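Local coordinates for protein phosphoserine aminotransferase SerC (Cytophaga hutchinsonii ATCC 33406, PDB 3FFR) that probably catalyses the pyridoxal-phosphate-dependent transamination between glutamate and 3-phosphohydroxypyruvate that yields phosphoserine on the way to serine, at residues K53-L58 and G257-I262; S60-L65 and F177-I182; T280-E283 and S289-V292. One frame throughout, in Å; residues are numbered along the deposited sequence.

Contact 1 of 3, residues K53-L58 and G257-I262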
loop_
_atom_site.group_PDB
_atom_site.type_symbol
_atom_site.label_atom_id
_atom_site.label_comp_id
_atom_site.label_asym_id
_atom_site.label_seq_id
_atom_site.Cartn_x
_atom_site.Cartn_y
_atom_site.Cartn_z
ATOM N N LYS A 53 11.488 -10.702 -13.650
ATOM C CA LYS A 53 12.388 -10.432 -14.800
ATOM C C LYS A 53 12.486 -11.683 -15.665
ATOM O O LYS A 53 12.558 -11.624 -16.895
ATOM C CB LYS A 53 13.761 -9.968 -14.336
ATOM C CG LYS A 53 13.727 -8.601 -13.684
ATOM C CD LYS A 53 15.035 -8.191 -12.996
ATOM C CE LYS A 53 14.887 -6.852 -12.326
ATOM N NZ LYS A 53 16.130 -6.364 -11.644
ATOM N N THR A 54 12.485 -12.827 -15.006
ATOM C CA THR A 54 12.606 -14.096 -15.750
ATOM C C THR A 54 11.288 -14.400 -16.489
ATOM O O THR A 54 11.241 -14.668 -17.713
ATOM C CB THR A 54 12.972 -15.251 -14.802
ATOM O OG1 THR A 54 14.209 -14.957 -14.145
ATOM C CG2 THR A 54 13.112 -16.558 -15.571
ATOM N N LEU A 55 10.203 -14.301 -15.745
ATOM C CA LEU A 55 8.884 -14.657 -16.307
ATOM C C LEU A 55 8.501 -13.782 -17.484
ATOM O O LEU A 55 7.883 -14.242 -18.453
ATOM C CB LEU A 55 7.807 -14.531 -15.241
ATOM C CG LEU A 55 6.390 -14.952 -15.640
ATOM C CD1 LEU A 55 6.359 -16.454 -15.770
ATOM C CD2 LEU A 55 5.360 -14.438 -14.581
ATOM N N LEU A 56 8.831 -12.505 -17.349
ATOM C CA LEU A 56 8.471 -11.496 -18.348
ATOM C C LEU A 56 9.574 -11.245 -19.363
ATOM O O LEU A 56 9.440 -10.444 -20.279
ATOM C CB LEU A 56 8.049 -10.198 -17.669
ATOM C CG LEU A 56 6.799 -10.335 -16.782
ATOM C CD1 LEU A 56 6.476 -8.958 -16.095
ATOM C CD2 LEU A 56 5.591 -10.905 -17.569
ATOM N N GLU A 57 10.662 -11.965 -19.202
ATOM C CA GLU A 57 11.803 -11.870 -20.133
ATOM C C GLU A 57 12.283 -10.417 -20.327
ATOM O O GLU A 57 12.536 -9.932 -21.433
ATOM C CB GLU A 57 11.466 -12.541 -21.462
ATOM C CG GLU A 57 11.064 -14.002 -21.261
ATOM C CD GLU A 57 10.591 -14.685 -22.516
ATOM O OE1 GLU A 57 11.190 -14.503 -23.586
ATOM O OE2 GLU A 57 9.608 -15.424 -22.414
ATOM N N LEU A 58 12.476 -9.748 -19.215
ATOM C CA LEU A 58 12.896 -8.366 -19.240
ATOM C C LEU A 58 14.379 -8.219 -19.528
ATOM O O LEU A 58 15.217 -8.930 -18.950
ATOM C CB LEU A 58 12.606 -7.693 -17.909
ATOM C CG LEU A 58 11.135 -7.564 -17.492
ATOM C CD1 LEU A 58 11.001 -6.996 -16.058
ATOM C CD2 LEU A 58 10.392 -6.717 -18.515
ATOM N N GLY A 257 7.114 -18.057 -8.865
ATOM C CA GLY A 257 7.918 -19.300 -8.940
ATOM C C GLY A 257 7.078 -20.428 -9.520
ATOM O O GLY A 257 7.502 -21.210 -10.410
ATOM N N ASP A 258 5.861 -20.502 -9.025
ATOM C CA ASP A 258 4.914 -21.511 -9.485
ATOM C C ASP A 258 4.653 -21.305 -10.983
ATOM O O ASP A 258 4.573 -22.247 -11.756
ATOM C CB ASP A 258 3.581 -21.438 -8.701
ATOM C CG ASP A 258 3.726 -21.813 -7.231
ATOM O OD1 ASP A 258 4.563 -22.700 -6.935
ATOM O OD2 ASP A 258 2.997 -21.240 -6.380
HETATM N N MSE A 259 4.491 -20.048 -11.377
HETATM C CA MSE A 259 4.193 -19.717 -12.766
HETATM C C MSE A 259 5.342 -20.103 -13.698
HETATM O O MSE A 259 5.145 -20.587 -14.815
HETATM C CB MSE A 259 3.819 -18.232 -12.950
HETATM C CG MSE A 259 2.512 -17.901 -12.376
HETATM SE SE MSE A 259 2.138 -15.981 -12.624
HETATM C CE MSE A 259 0.314 -15.953 -12.011
ATOM N N LEU A 260 6.540 -19.905 -13.198
ATOM C CA LEU A 260 7.735 -20.242 -13.961
ATOM C C LEU A 260 7.821 -21.739 -14.242
ATOM O O LEU A 260 8.444 -22.140 -15.226
ATOM C CB LEU A 260 9.013 -19.794 -13.271
ATOM C CG LEU A 260 9.284 -18.301 -13.312
ATOM C CD1 LEU A 260 10.318 -17.903 -12.252
ATOM C CD2 LEU A 260 9.694 -17.885 -14.700
ATOM N N GLN A 261 7.205 -22.550 -13.379
ATOM C CA GLN A 261 7.227 -24.002 -13.571
ATOM C C GLN A 261 6.339 -24.377 -14.750
ATOM O O GLN A 261 6.600 -25.355 -15.446
ATOM C CB GLN A 261 6.818 -24.753 -12.304
ATOM C CG GLN A 261 7.819 -24.584 -11.161
ATOM C CD GLN A 261 9.162 -25.230 -11.478
ATOM O OE1 GLN A 261 9.264 -26.453 -11.585
ATOM N NE2 GLN A 261 10.197 -24.410 -11.626
ATOM N N ILE A 262 5.303 -23.576 -14.988
ATOM C CA ILE A 262 4.403 -23.805 -16.122
ATOM C C ILE A 262 4.992 -23.172 -17.386
ATOM O O ILE A 262 4.925 -23.741 -18.483
ATOM C CB ILE A 262 3.011 -23.218 -15.872
ATOM C CG1 ILE A 262 2.395 -23.807 -14.606
ATOM C CG2 ILE A 262 2.061 -23.424 -17.060
ATOM C CD1 ILE A 262 1.124 -23.083 -14.196
#

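Contact 2 of 3, residues S60-L65 and F177-I182. With P33 (3,6,9,12,15,18-hexaoxaicosane-1,20-diol), chain K.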
loop_
_atom_site.group_PDB
_atom_site.type_symbol
_atom_site.label_atom_id
_atom_site.label_comp_id
_atom_site.label_asym_id
_atom_site.label_seq_id
_atom_site.Cartn_x
_atom_site.Cartn_y
_atom_site.Cartn_z
ATOM N N SER A 60 18.129 -6.057 -19.799
ATOM C CA SER A 60 18.977 -5.464 -18.759
ATOM C C SER A 60 18.754 -3.985 -18.512
ATOM O O SER A 60 19.134 -3.470 -17.461
ATOM C CB SER A 60 20.468 -5.745 -19.038
ATOM O OG SER A 60 20.858 -5.119 -20.239
ATOM N N ASN A 61 18.082 -3.319 -19.444
ATOM C CA ASN A 61 17.832 -1.874 -19.326
ATOM C C ASN A 61 16.523 -1.548 -18.586
ATOM O O ASN A 61 16.141 -0.400 -18.479
ATOM C CB ASN A 61 17.881 -1.132 -20.674
ATOM C CG ASN A 61 16.810 -1.576 -21.641
ATOM O OD1 ASN A 61 16.562 -2.770 -21.805
ATOM N ND2 ASN A 61 16.190 -0.615 -22.329
ATOM N N TYR A 62 15.860 -2.590 -18.114
ATOM C CA TYR A 62 14.636 -2.461 -17.306
ATOM C C TYR A 62 14.853 -2.789 -15.833
ATOM O O TYR A 62 15.648 -3.660 -15.471
ATOM C CB TYR A 62 13.529 -3.383 -17.825
ATOM C CG TYR A 62 12.749 -2.828 -18.994
ATOM C CD1 TYR A 62 13.255 -2.865 -20.291
ATOM C CD2 TYR A 62 11.496 -2.269 -18.808
ATOM C CE1 TYR A 62 12.502 -2.357 -21.361
ATOM C CE2 TYR A 62 10.739 -1.790 -19.861
ATOM C CZ TYR A 62 11.237 -1.810 -21.116
ATOM O OH TYR A 62 10.446 -1.332 -22.142
ATOM N N GLU A 63 14.069 -2.113 -15.006
ATOM C CA GLU A 63 14.024 -2.361 -13.560
ATOM C C GLU A 63 12.577 -2.610 -13.104
ATOM O O GLU A 63 11.617 -2.278 -13.798
ATOM C CB GLU A 63 14.630 -1.205 -12.787
ATOM C CG GLU A 63 14.748 -1.561 -11.325
ATOM C CD GLU A 63 15.619 -2.782 -11.105
ATOM O OE1 GLU A 63 16.859 -2.588 -11.220
ATOM O OE2 GLU A 63 15.071 -3.892 -10.818
ATOM N N VAL A 64 12.466 -3.234 -11.942
ATOM C CA VAL A 64 11.191 -3.556 -11.343
ATOM C C VAL A 64 11.101 -2.765 -10.052
ATOM O O VAL A 64 12.010 -2.856 -9.228
ATOM C CB VAL A 64 11.105 -5.069 -10.991
ATOM C CG1 VAL A 64 9.874 -5.373 -10.112
ATOM C CG2 VAL A 64 11.077 -5.946 -12.221
ATOM N N LEU A 65 10.015 -2.010 -9.880
ATOM C CA LEU A 65 9.755 -1.238 -8.662
ATOM C C LEU A 65 8.415 -1.617 -8.046
ATOM O O LEU A 65 7.430 -1.857 -8.741
ATOM C CB LEU A 65 9.770 0.289 -8.900
ATOM C CG LEU A 65 11.064 0.822 -9.536
ATOM C CD1 LEU A 65 10.887 2.352 -9.759
ATOM C CD2 LEU A 65 12.324 0.509 -8.669
ATOM N N PHE A 177 5.148 -8.568 -24.466
ATOM C CA PHE A 177 5.656 -7.306 -24.998
ATOM C C PHE A 177 6.994 -7.406 -25.679
ATOM O O PHE A 177 7.823 -8.262 -25.372
ATOM C CB PHE A 177 5.705 -6.201 -23.914
ATOM C CG PHE A 177 4.339 -5.832 -23.388
ATOM C CD1 PHE A 177 3.475 -5.037 -24.163
ATOM C CD2 PHE A 177 3.888 -6.321 -22.186
ATOM C CE1 PHE A 177 2.208 -4.749 -23.741
ATOM C CE2 PHE A 177 2.607 -6.012 -21.740
ATOM C CZ PHE A 177 1.765 -5.227 -22.530
ATOM N N ASP A 178 7.146 -6.527 -26.656
ATOM C CA ASP A 178 8.439 -6.259 -27.262
ATOM C C ASP A 178 8.950 -5.064 -26.464
ATOM O O ASP A 178 8.473 -3.933 -26.625
ATOM C CB ASP A 178 8.311 -5.895 -28.727
ATOM C CG ASP A 178 9.646 -5.549 -29.357
ATOM O OD1 ASP A 178 10.610 -5.175 -28.661
ATOM O OD2 ASP A 178 9.706 -5.623 -30.598
ATOM N N TRP A 179 9.908 -5.336 -25.589
ATOM C CA TRP A 179 10.380 -4.335 -24.632
ATOM C C TRP A 179 11.164 -3.229 -25.293
ATOM O O TRP A 179 11.453 -2.228 -24.670
ATOM C CB TRP A 179 11.212 -4.998 -23.530
ATOM C CG TRP A 179 10.418 -6.050 -22.789
ATOM C CD1 TRP A 179 10.596 -7.407 -22.859
ATOM C CD2 TRP A 179 9.295 -5.839 -21.941
ATOM N NE1 TRP A 179 9.670 -8.044 -22.093
ATOM C CE2 TRP A 179 8.861 -7.106 -21.506
ATOM C CE3 TRP A 179 8.631 -4.700 -21.480
ATOM C CZ2 TRP A 179 7.783 -7.268 -20.659
ATOM C CZ3 TRP A 179 7.578 -4.867 -20.607
ATOM C CH2 TRP A 179 7.159 -6.146 -20.214
ATOM N N THR A 180 11.496 -3.400 -26.566
ATOM C CA THR A 180 12.238 -2.355 -27.261
ATOM C C THR A 180 11.314 -1.318 -27.864
ATOM O O THR A 180 11.765 -0.223 -28.205
ATOM C CB THR A 180 13.122 -2.910 -28.407
ATOM O OG1 THR A 180 12.304 -3.289 -29.518
ATOM C CG2 THR A 180 14.003 -4.083 -27.922
ATOM N N LYS A 181 10.027 -1.650 -27.950
ATOM C CA LYS A 181 9.055 -0.750 -28.576
ATOM C C LYS A 181 8.215 0.070 -27.614
ATOM O O LYS A 181 7.463 0.943 -28.024
ATOM C CB LYS A 181 8.194 -1.515 -29.566
ATOM C CG LYS A 181 9.012 -2.038 -30.714
ATOM C CD LYS A 181 8.173 -2.756 -31.734
ATOM C CE LYS A 181 9.080 -3.418 -32.755
ATOM N NZ LYS A 181 10.098 -2.458 -33.296
ATOM N N ILE A 182 8.388 -0.202 -26.323
ATOM C CA ILE A 182 7.735 0.551 -25.271
ATOM C C ILE A 182 8.804 0.902 -24.237
ATOM O O ILE A 182 9.982 0.562 -24.415
ATOM C CB ILE A 182 6.554 -0.194 -24.633
ATOM C CG1 ILE A 182 7.030 -1.484 -23.942
ATOM C CG2 ILE A 182 5.419 -0.446 -25.670
ATOM C CD1 ILE A 182 5.949 -2.198 -23.150
HETATM O O4 P33 K . 18.113 0.821 -16.560
HETATM C C3 P33 K . 18.425 0.341 -15.246
HETATM C C2 P33 K . 18.468 -1.181 -15.127
HETATM O O1 P33 K . 18.404 -1.514 -13.717
HETATM O O HOH W 1 13.280 -0.166 -24.183
#

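Contact 3 of 3, residues T280-E283 and S289-V292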
loop_
_atom_site.group_PDB
_atom_site.type_symbol
_atom_site.label_atom_id
_atom_site.label_comp_id
_atom_site.label_asym_id
_atom_site.label_seq_id
_atom_site.Cartn_x
_atom_site.Cartn_y
_atom_site.Cartn_z
ATOM N N THR A 280 -16.856 -19.834 -27.400
ATOM C CA THR A 280 -17.612 -20.794 -28.223
ATOM C C THR A 280 -19.073 -20.825 -27.766
ATOM O O THR A 280 -20.010 -20.916 -28.575
ATOM C CB THR A 280 -16.981 -22.208 -28.158
ATOM O OG1 THR A 280 -15.700 -22.164 -28.818
ATOM C CG2 THR A 280 -17.891 -23.247 -28.891
ATOM N N TYR A 281 -19.243 -20.718 -26.454
ATOM C CA TYR A 281 -20.575 -20.716 -25.835
ATOM C C TYR A 281 -21.279 -19.420 -26.195
ATOM O O TYR A 281 -22.433 -19.418 -26.628
ATOM C CB TYR A 281 -20.506 -20.913 -24.327
ATOM C CG TYR A 281 -21.756 -20.484 -23.555
ATOM C CD1 TYR A 281 -22.988 -21.072 -23.806
ATOM C CD2 TYR A 281 -21.681 -19.490 -22.556
ATOM C CE1 TYR A 281 -24.114 -20.701 -23.104
ATOM C CE2 TYR A 281 -22.793 -19.105 -21.864
ATOM C CZ TYR A 281 -24.018 -19.712 -22.144
ATOM O OH TYR A 281 -25.143 -19.341 -21.430
ATOM N N ILE A 282 -20.549 -18.319 -26.130
ATOM C CA ILE A 282 -21.169 -17.024 -26.450
ATOM C C ILE A 282 -21.601 -17.024 -27.930
ATOM O O ILE A 282 -22.615 -16.420 -28.281
ATOM C CB ILE A 282 -20.246 -15.814 -26.145
ATOM C CG1 ILE A 282 -19.941 -15.750 -24.639
ATOM C CG2 ILE A 282 -20.897 -14.512 -26.610
ATOM C CD1 ILE A 282 -18.811 -14.753 -24.258
ATOM N N GLU A 283 -20.840 -17.693 -28.800
ATOM C CA GLU A 283 -21.205 -17.686 -30.235
ATOM C C GLU A 283 -22.627 -18.147 -30.504
ATOM O O GLU A 283 -23.245 -17.701 -31.475
ATOM C CB GLU A 283 -20.285 -18.557 -31.100
ATOM C CG GLU A 283 -18.843 -18.057 -31.264
ATOM C CD GLU A 283 -18.667 -16.756 -32.035
ATOM O OE1 GLU A 283 -19.636 -16.216 -32.594
ATOM O OE2 GLU A 283 -17.499 -16.259 -32.054
ATOM N N SER A 289 -24.159 -12.293 -25.818
ATOM C CA SER A 289 -23.536 -11.899 -27.068
ATOM C C SER A 289 -22.240 -11.154 -26.743
ATOM O O SER A 289 -21.986 -10.810 -25.579
ATOM C CB SER A 289 -24.466 -11.003 -27.877
ATOM O OG SER A 289 -24.890 -9.872 -27.140
ATOM N N PHE A 290 -21.420 -10.875 -27.752
ATOM C CA PHE A 290 -20.141 -10.205 -27.470
ATOM C C PHE A 290 -20.294 -8.736 -27.131
ATOM O O PHE A 290 -20.936 -7.986 -27.849
ATOM C CB PHE A 290 -19.175 -10.387 -28.650
ATOM C CG PHE A 290 -18.811 -11.822 -28.858
ATOM C CD1 PHE A 290 -17.964 -12.453 -27.979
ATOM C CD2 PHE A 290 -19.393 -12.562 -29.855
ATOM C CE1 PHE A 290 -17.681 -13.797 -28.104
ATOM C CE2 PHE A 290 -19.100 -13.894 -29.985
ATOM C CZ PHE A 290 -18.248 -14.508 -29.104
ATOM N N GLY A 291 -19.641 -8.316 -26.056
ATOM C CA GLY A 291 -19.680 -6.912 -25.638
ATOM C C GLY A 291 -18.799 -6.008 -26.479
ATOM O O GLY A 291 -18.911 -4.775 -26.444
ATOM N N VAL A 292 -17.914 -6.642 -27.219
ATOM C CA VAL A 292 -16.976 -5.949 -28.110
ATOM C C VAL A 292 -17.147 -6.557 -29.521
ATOM O O VAL A 292 -16.962 -7.749 -29.714
ATOM C CB VAL A 292 -15.532 -6.105 -27.591
ATOM C CG1 VAL A 292 -14.536 -5.426 -28.530
ATOM C CG2 VAL A 292 -15.395 -5.568 -26.123
#

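Contact 1 of 3, residues K53-L58 and G257-I262
The isobutyl end of L260 reaches from helix 246-262 to the last turn of helix 39-55 and meets L55 with one methyl in particular. L260 CD2 lies 3.7 Å from L55 CA, close enough to touch backbone as well as side chain. L260 CD2 is also 3.8 Å from L55 CD1, the nearer branch of the L55 fork. The two leucines cross obliquely, L260 pressing one branch against the helix surface. L55 CG stands anti to its backbone N (chi1 -176°), which carries the fork out toward the partner helix. Its other branch approaches the selenium of M259, a selenomethionine in this crystal, with L55 CD2 and M259 SE 4.1 Å apart. The M259 chain is extended beyond CG and its end leads away from helix 39-55; the side chain also packs on Y16 and I267. T54 adds a methyl from the flank: T54 CG2 is 3.8 Å from L260 CD2, and the two side chains meet at about a right angle. The hydroxyl T54 OG1 is bonded to D50 O, one turn back in its own helix. Just beyond, E57 takes a positive phi and closes helix 39-55 with a Schellman motif, L58 N bonding to K53 O at 3.0 Å. No hydrogen bond crosses between the segments, so the contact rests on van der Waals packing of the methyl groups of T54, L55 and L260 with the M259 selenium, probably hydrophobic in character on the buried L55-M259 side and reaching the surface at T54.

Contact 2 of 3, residues S60-L65 and F177-I182
Y62 opens strand 62-67, an outermost strand of the seven-stranded sheet that marks the large domain of fold type I pyridoxal-phosphate enzymes, and there it meets W179 and I182 in the loop leading into strand 184-188. The phenol inserts into a bend of that loop. Its hydroxyl gives a hydrogen bond to the backbone carbonyl of W179, with Y62 OH and W179 O 2.9 Å apart. The donor comes in the carbonyl plane, on a lone pair, at a C=O...O angle of 129°. Y62 OH also lies 3.0 Å from I182 O, so two carbonyls gather at the same edge of the ring. W179 approaches in a second way, its indole edge directed at the phenol face in a T-shaped pair with planes at 66°. The indole atom W179 CE3 is 3.9 Å from Y62 CZ, while W179 CB lies 3.7 Å from Y62 CE1. Because W179 CG is anti to its own carbonyl carbon (chi1 -59°), indole and carbonyl leave the backbone in different directions, one meeting the ring face and the other its edge. W179 NE1 in turn bonds to the carbonyl of L56. The loop keeps its shape through D178, where D178 OD1 accepts from T180 N at 2.9 Å in an Asx turn, and also from T180 OG1, within a type I turn from D178 to K181. W179 O takes a further hydrogen bond from a water, which N61 ND2 meets weakly. A largely buried phenol thus has its polar end satisfied by a main-chain carbonyl, while the indole edge probably helps to set the tilt of the ring, so one side chain ties the sheet edge to the loop by both polar and apolar means.

Contact 3 of 3, residues T280-E283 and S289-V292
I282, near the end of helix 264-284, and F290, on the short strand 288-290, are joined first by a CH-pi contact. The methyl I282 CG2 hangs 3.6 Å from the centroid of the F290 ring and only 12° off its normal, so it sits over the middle of one face. This branch is anti to the backbone N of I282, which carries it away from the helix toward the strand. Ordinary apolar packing widens the contact: I282 CB lies 3.8 Å from F290 CZ, and I282 CG2 rests 3.6 Å from S289 C. One methyl therefore touches both an aromatic face and the main chain of the strand. I282 also packs on I303 and A305 of strand 302-307, which makes it part of the layer between helix and sheet.

The third kind of interaction is polar against aromatic. The E283 side chain, bent at chi2 (-66°), folds its carboxylate back toward the far end of the ring. E283 OE1 lies at the ring edge, in its plane, 3.5 Å from F290 CE2. E283 OE2 comes equally near to F290 CZ but obliquely; the carboxylate and ring planes are 57° apart. Negative oxygen beside the weakly positive rim hydrogens is probably favourable. F290 also has a cation-pi partner in R298, so charges of both signs attend this ring. No hydrogen bond links the segments themselves; S289 is instead bonded through its backbone to N306.

Together these contacts fold a helix back over the strand that directly follows it, an alpha-beta unit at the border of the five-stranded sheet, consistent with the smaller domain of fold type I aminotransferases.

Contacts 1 and 2 are neighbours in the fold, their centres about 15 Å apart. Helix 39-55 is followed, after a short loop, by strand 62-67, and the pair is further joined by a salt bridge from K53 to E63. Along the chain both segments of contact 2 fall between the two segments of contact 1, whereas contact 3 begins only after both have closed. Its centre is about 31 Å from that of contact 1 and 34 Å from that of contact 2, although helix 246-262 is followed directly by helix 264-284. Contact 2 thus lies at an outermost strand of the seven-stranded sheet, contact 1 pairs helices beside it, and contact 3 belongs to the separate five-stranded sheet.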